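Local coordinates for protein UDP-N-Acetylenolpyruvylglucosamine Reductase (Thermus caldophilus, PDB 2GQT) that uses bound FAD and probably NADPH to reduce UDP-N-acetylenolpyruvylglucosamine to UDP-N-acetylmuramate, a step in building the peptidoglycan cell wall, at residues G118-E123 with D185-G190; V131-D136 with H140-E145; R216-L221 with Q255-L260. All coordinates share one frame; numbering follows the deposited sequence.

Interaction 1. Residues G118-E123 with D185-G190. With FAD (flavin-adenine dinucleotide), chain C.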
# COMPACT_ATOMS: atom_id res chain seq x y z
N GLY A 118 5.62 6.72 -1.32
CA GLY A 118 6.84 7.47 -1.11
C GLY A 118 6.92 8.25 0.18
O GLY A 118 5.99 8.26 0.99
N THR A 119 8.08 8.87 0.36
CA THR A 119 8.40 9.69 1.53
C THR A 119 9.07 10.96 1.01
O THR A 119 9.19 11.14 -0.21
CB THR A 119 9.37 8.95 2.47
OG1 THR A 119 10.63 8.77 1.80
CG2 THR A 119 8.81 7.59 2.90
N ARG A 120 9.52 11.82 1.91
CA ARG A 120 10.26 13.03 1.51
C ARG A 120 11.57 12.69 0.80
O ARG A 120 12.20 13.55 0.18
CB ARG A 120 10.53 13.93 2.72
CG ARG A 120 11.55 13.40 3.73
CD ARG A 120 12.05 14.49 4.68
NE ARG A 120 11.01 14.87 5.64
CZ ARG A 120 11.03 14.59 6.94
NH1 ARG A 120 12.05 13.94 7.48
NH2 ARG A 120 10.02 14.99 7.70
N PHE A 121 11.99 11.43 0.92
CA PHE A 121 13.27 10.96 0.39
C PHE A 121 13.20 10.47 -1.05
O PHE A 121 14.17 10.59 -1.81
CB PHE A 121 13.85 9.89 1.32
CG PHE A 121 13.95 10.33 2.76
CD1 PHE A 121 13.00 9.92 3.69
CD2 PHE A 121 14.98 11.17 3.18
CE1 PHE A 121 13.08 10.33 5.02
CE2 PHE A 121 15.07 11.58 4.51
CZ PHE A 121 14.12 11.15 5.43
N GLY A 122 12.05 9.91 -1.42
CA GLY A 122 11.87 9.30 -2.73
C GLY A 122 10.52 8.63 -2.85
O GLY A 122 9.82 8.43 -1.84
N GLU A 123 10.14 8.29 -4.08
CA GLU A 123 8.88 7.61 -4.34
C GLU A 123 9.09 6.43 -5.28
O GLU A 123 10.10 6.35 -5.98
CB GLU A 123 7.84 8.56 -4.93
CG GLU A 123 8.24 9.18 -6.25
CD GLU A 123 7.26 10.24 -6.71
OE1 GLU A 123 7.13 10.39 -7.95
OE2 GLU A 123 6.63 10.91 -5.86
N ASP A 185 14.60 5.92 8.92
CA ASP A 185 14.08 5.38 10.18
C ASP A 185 13.91 6.49 11.22
O ASP A 185 12.86 6.60 11.85
CB ASP A 185 14.99 4.27 10.71
CG ASP A 185 14.24 3.28 11.60
OD1 ASP A 185 13.25 2.68 11.13
OD2 ASP A 185 14.65 3.12 12.77
N ARG A 186 14.93 7.34 11.36
CA ARG A 186 14.87 8.46 12.30
C ARG A 186 13.69 9.37 11.99
O ARG A 186 12.95 9.77 12.89
CB ARG A 186 16.18 9.26 12.30
CG ARG A 186 16.30 10.26 13.47
CD ARG A 186 17.16 11.48 13.12
NE ARG A 186 16.62 12.18 11.96
CZ ARG A 186 15.63 13.07 12.01
NH1 ARG A 186 15.07 13.42 13.17
NH2 ARG A 186 15.19 13.62 10.88
N ALA A 187 13.50 9.68 10.72
CA ALA A 187 12.42 10.55 10.28
C ALA A 187 11.02 9.99 10.57
O ALA A 187 10.08 10.74 10.75
CB ALA A 187 12.56 10.87 8.80
N ARG A 188 10.91 8.66 10.65
CA ARG A 188 9.63 7.97 10.89
C ARG A 188 9.37 7.67 12.38
O ARG A 188 8.34 7.08 12.72
CB ARG A 188 9.56 6.67 10.07
CG ARG A 188 9.84 6.83 8.56
CD ARG A 188 9.49 5.55 7.79
NE ARG A 188 8.04 5.38 7.81
CZ ARG A 188 7.23 5.38 6.75
NH1 ARG A 188 7.70 5.43 5.50
NH2 ARG A 188 5.93 5.27 6.95
N LYS A 189 10.28 8.10 13.26
CA LYS A 189 10.22 7.75 14.69
C LYS A 189 8.91 8.14 15.39
O LYS A 189 8.48 7.46 16.33
CB LYS A 189 11.42 8.35 15.44
CG LYS A 189 11.86 7.56 16.68
CD LYS A 189 11.30 8.13 17.98
CE LYS A 189 12.02 9.39 18.41
NZ LYS A 189 11.41 9.97 19.64
N GLY A 190 8.30 9.23 14.94
CA GLY A 190 7.07 9.74 15.56
C GLY A 190 5.79 9.01 15.19
O GLY A 190 4.72 9.32 15.72
PA FAD C . -3.32 -2.30 -0.84
O1A FAD C . -3.64 -1.50 0.35
O2A FAD C . -3.54 -3.76 -0.83
O5B FAD C . -4.06 -1.72 -2.12
C5B FAD C . -4.00 -0.32 -2.39
C4B FAD C . -4.46 -0.04 -3.80
O4B FAD C . -3.52 -0.65 -4.71
C3B FAD C . -5.83 -0.63 -4.15
O3B FAD C . -6.44 0.23 -5.12
C2B FAD C . -5.46 -1.97 -4.79
O2B FAD C . -6.48 -2.44 -5.68
C1B FAD C . -4.23 -1.57 -5.57
N9A FAD C . -3.31 -2.68 -5.91
C8A FAD C . -2.68 -3.49 -5.04
N7A FAD C . -1.92 -4.35 -5.73
C5A FAD C . -2.04 -4.06 -7.03
C6A FAD C . -1.52 -4.60 -8.21
N6A FAD C . -0.66 -5.63 -8.23
N1A FAD C . -1.89 -4.05 -9.38
C2A FAD C . -2.76 -3.02 -9.42
N3A FAD C . -3.29 -2.48 -8.33
C4A FAD C . -2.94 -3.00 -7.14
N1 FAD C . 2.25 5.19 1.86
C2 FAD C . 3.18 6.06 1.33
O2 FAD C . 3.03 6.48 0.19
N3 FAD C . 4.26 6.48 2.10
C4 FAD C . 4.45 6.02 3.40
O4 FAD C . 5.43 6.41 4.05
C4X FAD C . 3.52 5.13 3.92
N5 FAD C . 3.66 4.66 5.22
C5X FAD C . 2.75 3.71 5.72
C6 FAD C . 2.95 3.19 6.99
C7 FAD C . 2.08 2.24 7.51
C7M FAD C . 2.32 1.68 8.92
C8 FAD C . 0.99 1.82 6.74
C8M FAD C . 0.01 0.78 7.30
C9 FAD C . 0.79 2.35 5.47
C9A FAD C . 1.66 3.30 4.94
N10 FAD C . 1.48 3.84 3.66
C10 FAD C . 2.42 4.73 3.15
C1' FAD C . 0.28 3.51 2.83
C2' FAD C . 0.47 2.22 2.02
O2' FAD C . 1.53 1.41 2.57
C3' FAD C . 0.79 2.50 0.55
O3' FAD C . -0.29 3.21 -0.06
C4' FAD C . 1.09 1.20 -0.22
O4' FAD C . 1.60 1.53 -1.52
C5' FAD C . -0.12 0.29 -0.38
O5' FAD C . 0.36 -0.94 -0.92
P FAD C . -0.40 -2.30 -0.57
O1P FAD C . 0.29 -3.37 -1.31
O2P FAD C . -0.62 -2.45 0.88
O3P FAD C . -1.80 -2.00 -1.32
O HOH W 1 10.89 13.55 10.46

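Interaction 2. Residues V131-D136 with H140-E145. With CA (calcium ion), chain B.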
# COMPACT_ATOMS: atom_id res chain seq x y z
N VAL A 131 7.51 -1.64 -16.08
CA VAL A 131 6.37 -2.18 -15.34
C VAL A 131 5.53 -3.03 -16.29
O VAL A 131 5.07 -2.54 -17.34
CB VAL A 131 5.48 -1.06 -14.76
CG1 VAL A 131 4.32 -1.64 -13.97
CG2 VAL A 131 6.30 -0.10 -13.89
N GLU A 132 5.32 -4.29 -15.92
CA GLU A 132 4.40 -5.15 -16.66
C GLU A 132 3.02 -4.98 -16.05
O GLU A 132 2.85 -5.07 -14.83
CB GLU A 132 4.84 -6.61 -16.60
CG GLU A 132 4.00 -7.53 -17.47
CD GLU A 132 4.41 -8.97 -17.35
OE1 GLU A 132 5.04 -9.51 -18.29
OE2 GLU A 132 4.11 -9.57 -16.30
N VAL A 133 2.03 -4.70 -16.91
CA VAL A 133 0.65 -4.52 -16.48
C VAL A 133 -0.24 -5.45 -17.31
O VAL A 133 -0.14 -5.48 -18.54
CB VAL A 133 0.17 -3.06 -16.66
CG1 VAL A 133 -1.27 -2.90 -16.18
CG2 VAL A 133 1.07 -2.09 -15.93
N PHE A 134 -1.09 -6.20 -16.63
CA PHE A 134 -2.06 -7.06 -17.27
C PHE A 134 -3.38 -6.31 -17.35
O PHE A 134 -3.94 -5.88 -16.34
CB PHE A 134 -2.23 -8.35 -16.45
CG PHE A 134 -3.22 -9.31 -17.05
CD1 PHE A 134 -4.55 -9.31 -16.65
CD2 PHE A 134 -2.82 -10.21 -18.02
CE1 PHE A 134 -5.47 -10.19 -17.22
CE2 PHE A 134 -3.72 -11.09 -18.59
CZ PHE A 134 -5.04 -11.09 -18.18
N HIS A 135 -3.86 -6.11 -18.57
CA HIS A 135 -5.15 -5.47 -18.80
C HIS A 135 -5.70 -5.90 -20.14
O HIS A 135 -4.95 -6.26 -21.04
CB HIS A 135 -5.04 -3.93 -18.69
CG HIS A 135 -4.16 -3.28 -19.72
ND1 HIS A 135 -4.66 -2.71 -20.87
CD2 HIS A 135 -2.83 -3.04 -19.72
CE1 HIS A 135 -3.66 -2.18 -21.56
NE2 HIS A 135 -2.54 -2.36 -20.89
N ASP A 136 -7.03 -5.86 -20.26
CA ASP A 136 -7.72 -6.29 -21.49
C ASP A 136 -7.26 -7.68 -21.92
O ASP A 136 -7.07 -7.94 -23.11
CB ASP A 136 -7.51 -5.28 -22.62
CG ASP A 136 -7.92 -3.87 -22.24
OD1 ASP A 136 -9.05 -3.69 -21.74
OD2 ASP A 136 -7.10 -2.94 -22.43
N HIS A 140 1.31 -6.26 -20.90
CA HIS A 140 1.96 -5.20 -21.66
C HIS A 140 3.08 -4.59 -20.82
O HIS A 140 2.98 -4.53 -19.59
CB HIS A 140 0.94 -4.12 -22.06
CG HIS A 140 -0.18 -4.65 -22.89
ND1 HIS A 140 -0.00 -5.07 -24.20
CD2 HIS A 140 -1.48 -4.87 -22.60
CE1 HIS A 140 -1.15 -5.51 -24.68
NE2 HIS A 140 -2.07 -5.39 -23.73
N VAL A 141 4.15 -4.14 -21.46
CA VAL A 141 5.27 -3.56 -20.74
C VAL A 141 5.28 -2.05 -20.93
O VAL A 141 5.20 -1.55 -22.07
CB VAL A 141 6.61 -4.20 -21.19
CG1 VAL A 141 7.79 -3.49 -20.56
CG2 VAL A 141 6.63 -5.68 -20.83
N TYR A 142 5.37 -1.33 -19.82
CA TYR A 142 5.37 0.13 -19.82
C TYR A 142 6.61 0.67 -19.15
O TYR A 142 7.15 0.06 -18.23
CB TYR A 142 4.15 0.65 -19.06
CG TYR A 142 2.85 0.33 -19.74
CD1 TYR A 142 2.36 1.14 -20.76
CD2 TYR A 142 2.12 -0.81 -19.38
CE1 TYR A 142 1.17 0.84 -21.39
CE2 TYR A 142 0.92 -1.12 -20.02
CZ TYR A 142 0.45 -0.29 -21.03
OH TYR A 142 -0.74 -0.59 -21.67
N CYS A 143 7.05 1.84 -19.58
CA CYS A 143 7.99 2.62 -18.80
C CYS A 143 7.21 3.43 -17.78
O CYS A 143 6.03 3.73 -18.00
CB CYS A 143 8.80 3.55 -19.68
SG CYS A 143 9.79 2.67 -20.77
N PRO A 144 7.85 3.83 -16.66
CA PRO A 144 7.07 4.54 -15.64
C PRO A 144 6.46 5.85 -16.14
O PRO A 144 5.37 6.22 -15.69
CB PRO A 144 8.08 4.79 -14.51
CG PRO A 144 9.41 4.60 -15.13
CD PRO A 144 9.25 3.62 -16.24
N GLU A 145 7.11 6.52 -17.09
CA GLU A 145 6.58 7.77 -17.65
C GLU A 145 5.25 7.58 -18.40
O GLU A 145 4.58 8.57 -18.74
CB GLU A 145 7.62 8.47 -18.53
CG GLU A 145 8.17 7.61 -19.67
CD GLU A 145 9.45 6.88 -19.32
OE1 GLU A 145 9.63 6.50 -18.14
OE2 GLU A 145 10.28 6.67 -20.22
CA CA B . 5.26 -0.78 -24.23
O HOH W 2 -4.54 -4.19 -23.77
O HOH W 3 -4.62 -6.58 -24.69
O HOH W 4 6.67 0.99 -23.48
O HOH W 5 3.73 1.04 -24.03
O HOH W 6 5.42 -0.06 -26.50
O HOH W 7 3.10 -1.79 -24.45

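Interaction 3. Residues R216-L221 with Q255-L260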
# COMPACT_ATOMS: atom_id res chain seq x y z
N ARG A 216 -5.66 20.64 17.13
CA ARG A 216 -7.09 20.65 17.40
C ARG A 216 -7.48 19.76 18.57
O ARG A 216 -8.65 19.68 18.93
CB ARG A 216 -7.89 20.27 16.15
CG ARG A 216 -7.68 21.21 14.97
CD ARG A 216 -7.79 22.67 15.37
NE ARG A 216 -7.68 23.55 14.21
CZ ARG A 216 -8.66 23.74 13.34
NH1 ARG A 216 -9.83 23.15 13.51
NH2 ARG A 216 -8.46 24.54 12.30
N GLY A 217 -6.49 19.10 19.17
CA GLY A 217 -6.71 18.31 20.38
C GLY A 217 -7.40 16.98 20.14
O GLY A 217 -7.95 16.37 21.06
N LEU A 218 -7.37 16.49 18.90
CA LEU A 218 -8.18 15.33 18.55
C LEU A 218 -7.53 13.98 18.86
O LEU A 218 -8.21 12.97 18.85
CB LEU A 218 -8.65 15.41 17.09
CG LEU A 218 -9.39 16.70 16.70
CD1 LEU A 218 -9.84 16.63 15.24
CD2 LEU A 218 -10.57 17.00 17.63
N LYS A 219 -6.24 13.97 19.16
CA LYS A 219 -5.59 12.73 19.59
C LYS A 219 -6.35 12.15 20.77
O LYS A 219 -6.78 12.89 21.67
CB LYS A 219 -4.13 12.96 19.97
CG LYS A 219 -3.27 13.34 18.78
CD LYS A 219 -1.92 13.88 19.19
CE LYS A 219 -0.88 12.79 19.22
NZ LYS A 219 0.43 13.24 19.79
N GLY A 220 -6.55 10.83 20.75
CA GLY A 220 -7.24 10.15 21.83
C GLY A 220 -8.75 10.03 21.72
O GLY A 220 -9.36 9.32 22.51
N LEU A 221 -9.36 10.73 20.77
CA LEU A 221 -10.80 10.57 20.55
C LEU A 221 -11.08 9.17 20.03
O LEU A 221 -10.36 8.67 19.15
CB LEU A 221 -11.35 11.63 19.62
CG LEU A 221 -11.56 13.02 20.24
CD1 LEU A 221 -12.14 13.96 19.22
CD2 LEU A 221 -12.44 12.99 21.49
N GLN A 255 -13.33 15.44 10.15
CA GLN A 255 -13.75 16.29 9.04
C GLN A 255 -14.74 17.38 9.46
O GLN A 255 -14.87 18.40 8.77
CB GLN A 255 -14.31 15.43 7.91
CG GLN A 255 -13.23 14.58 7.23
CD GLN A 255 -13.78 13.66 6.17
OE1 GLN A 255 -14.89 13.16 6.28
NE2 GLN A 255 -12.98 13.41 5.13
N GLU A 256 -15.43 17.19 10.58
CA GLU A 256 -16.25 18.27 11.17
C GLU A 256 -15.35 19.44 11.58
O GLU A 256 -15.76 20.60 11.50
CB GLU A 256 -17.10 17.76 12.35
CG GLU A 256 -18.09 18.79 12.92
CD GLU A 256 -19.06 18.19 13.92
OE1 GLU A 256 -19.88 17.33 13.52
OE2 GLU A 256 -19.02 18.60 15.10
N GLU A 257 -14.11 19.15 11.97
CA GLU A 257 -13.16 20.16 12.47
C GLU A 257 -12.15 20.69 11.46
O GLU A 257 -11.69 21.83 11.59
CB GLU A 257 -12.36 19.59 13.64
CG GLU A 257 -13.20 19.16 14.82
CD GLU A 257 -14.12 20.27 15.31
OE1 GLU A 257 -13.62 21.35 15.65
OE2 GLU A 257 -15.33 20.03 15.36
N LEU A 258 -11.78 19.85 10.50
CA LEU A 258 -10.70 20.15 9.55
C LEU A 258 -11.10 19.66 8.15
O LEU A 258 -11.53 18.53 8.00
CB LEU A 258 -9.40 19.47 9.98
CG LEU A 258 -8.71 19.96 11.26
CD1 LEU A 258 -7.81 18.89 11.84
CD2 LEU A 258 -7.94 21.26 10.98
N PRO A 259 -10.98 20.54 7.13
CA PRO A 259 -11.28 20.11 5.76
C PRO A 259 -10.21 19.16 5.19
O PRO A 259 -9.46 19.52 4.27
CB PRO A 259 -11.32 21.43 4.98
CG PRO A 259 -10.39 22.32 5.73
CD PRO A 259 -10.57 21.96 7.18
N LEU A 260 -10.14 17.95 5.73
CA LEU A 260 -9.17 16.94 5.29
C LEU A 260 -9.83 15.87 4.43
O LEU A 260 -10.96 15.46 4.70
CB LEU A 260 -8.49 16.30 6.50
CG LEU A 260 -7.60 17.18 7.40
CD1 LEU A 260 -7.16 16.41 8.63
CD2 LEU A 260 -6.40 17.71 6.64
O HOH W 8 -10.38 24.21 10.19
O HOH W 9 -10.93 22.24 16.05

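Interaction 1. Residues G118-E123 with D185-G190
T119 and R188 meet beside O4 of the flavin, where a tight turn at 118-123, an ST turn at its start, meets the end of helix 174-187 in the FAD pocket of MurB. Their side chains cross at about a right angle, and the methyl CG2 of T119 lies 3.6 Å from NH1 of R188. With CG2 anti to the carbonyl carbon, the other branch of T119 is turned back to its own loop: OG1 accepts from the backbone N of F121 at 3.1 Å and also bonds to the carbonyl of G101. R188 bends at chi3 (69°) to bring its guanidinium edge-on to the isoalloxazine. NH1 reaches FAD O4 at 2.9 Å, while NH2 bonds to FAD N5 at 2.9 Å and only weakly to O4. Q191 takes a further bond from NH2, helping to fix the group's rotation. Positive charge at this edge would probably draw electron density toward O4 and N5.

Farther out, at the surface, A187 presents its CB to the in-plane edge of the F121 ring, 3.7 Å from CZ, and to R120, whose CG lies over the centre of one F121 face. One water bridges R120 NH1 and A187 O. Beneath, G118 grips the flavin with its backbone, its O receiving FAD N3 at 2.7 Å in an almost straight bond (178°).

Interaction 2. Residues V131-D136 with H140-E145
V131 and V133 pair with Y142 and H140 across the antiparallel hairpin of strands 128-135 and 138-142, whose short segments run at 141° to each other and approach to 4.6 Å. Both are hydrogen-bonded pairs, each closed by two backbone bonds; E132 and V141 form the non-hydrogen-bonded pair between them. Y142 swings back over the face it shares with V131 and V133, so that its CD2 meets V133 CG2 at 3.8 Å, the two side chains crossing at about a right angle. Its hydroxyl continues to H135, which arrives from the opposite direction: the rings meet rim to rim, and Y142 OH lies 2.6 Å from H135 NE2 in a hydrogen bond. H140 comes over one face of the H135 imidazole, H140 CD2 3.2 Å from H135 NE2, with the ring planes at 47°.

At the outer edge of strand 138-142, V141 O binds a calcium ion at 2.3 Å, with four waters as further ligands. The H135 ring is held at both nitrogens, since ND1 donates to D136 OD2 at 2.9 Å, reaching it from above the carboxylate plane. That carboxylate would probably polarise the imidazole, and both engaged nitrogens should hold the ring's rotation.

Interaction 3. Residues R216-L221 with Q255-L260
The guanidinium of R216 lies flat against L258, whose methyl CD2 sits over the centre of one face, 3.5 Å from CZ. This is the close-packed part of the contact. R216 gets there by folding at chi2 (-48°), a bend that brings the chain obliquely across the leucine and also sets its CG 3.9 Å from L258 CD1. L258 uses both branches, CD1 for the aliphatic stem of the arginine and CD2 for the planar head, and is itself buried, resting on I213 of helix 209-215. L218, also buried, touches I213 as well, and its CD1 stands 4.2 Å from E257 CB at the end of helix 244-257, a looser apolar contact.

The polar side is slacker and wet. R216 NH1 makes a direct but weak bond to E257 O, at 3.0 Å with a bent N-H...O angle of 130°. Water supplements it: one molecule accepts from R216 NH2 and donates to the same carbonyl, so E257 O receives the arginine both directly and through solvent. A second water joins NH1 to E257 OE1, bridging opposite charges whose nearest atoms, R216 NH1 and E257 OE1, remain 4.7 Å apart. The carboxylate is thus linked to the arginine through water and not by a salt bridge.

Each side of the contact is a helix ending. Helix 209-215 finishes in a Schellman motif with G217 at positive phi, followed by a type II turn from L218 to L221. Helix 244-257 gives way to L258 and an inverse gamma turn centred on P259. Two helix ends are thus packed together and joined by R216 within the C-terminal domain of MurB, one finished by the Schellman motif and the other followed by the gamma turn.

How the interactions relate
Of the three contacts, only interaction 1 lies in the FAD pocket. There the side chain of R188 is about 7 Å from that of C199, the probable proton donor, and T119's is about 7 Å from that of R152, probably an active-site residue, which E123 also holds in a salt bridge. Interaction 2 follows strand 122-123 along the chain, inside the span that interaction 1 brings together; its nearest atoms are about 9 Å from interaction 1, and the V133 side chain is about 7 Å from FAD. Interaction 3 belongs to the C-terminal domain, its centre about 24 Å from that of interaction 1 and about 40 Å from that of interaction 2, across the chain's centre.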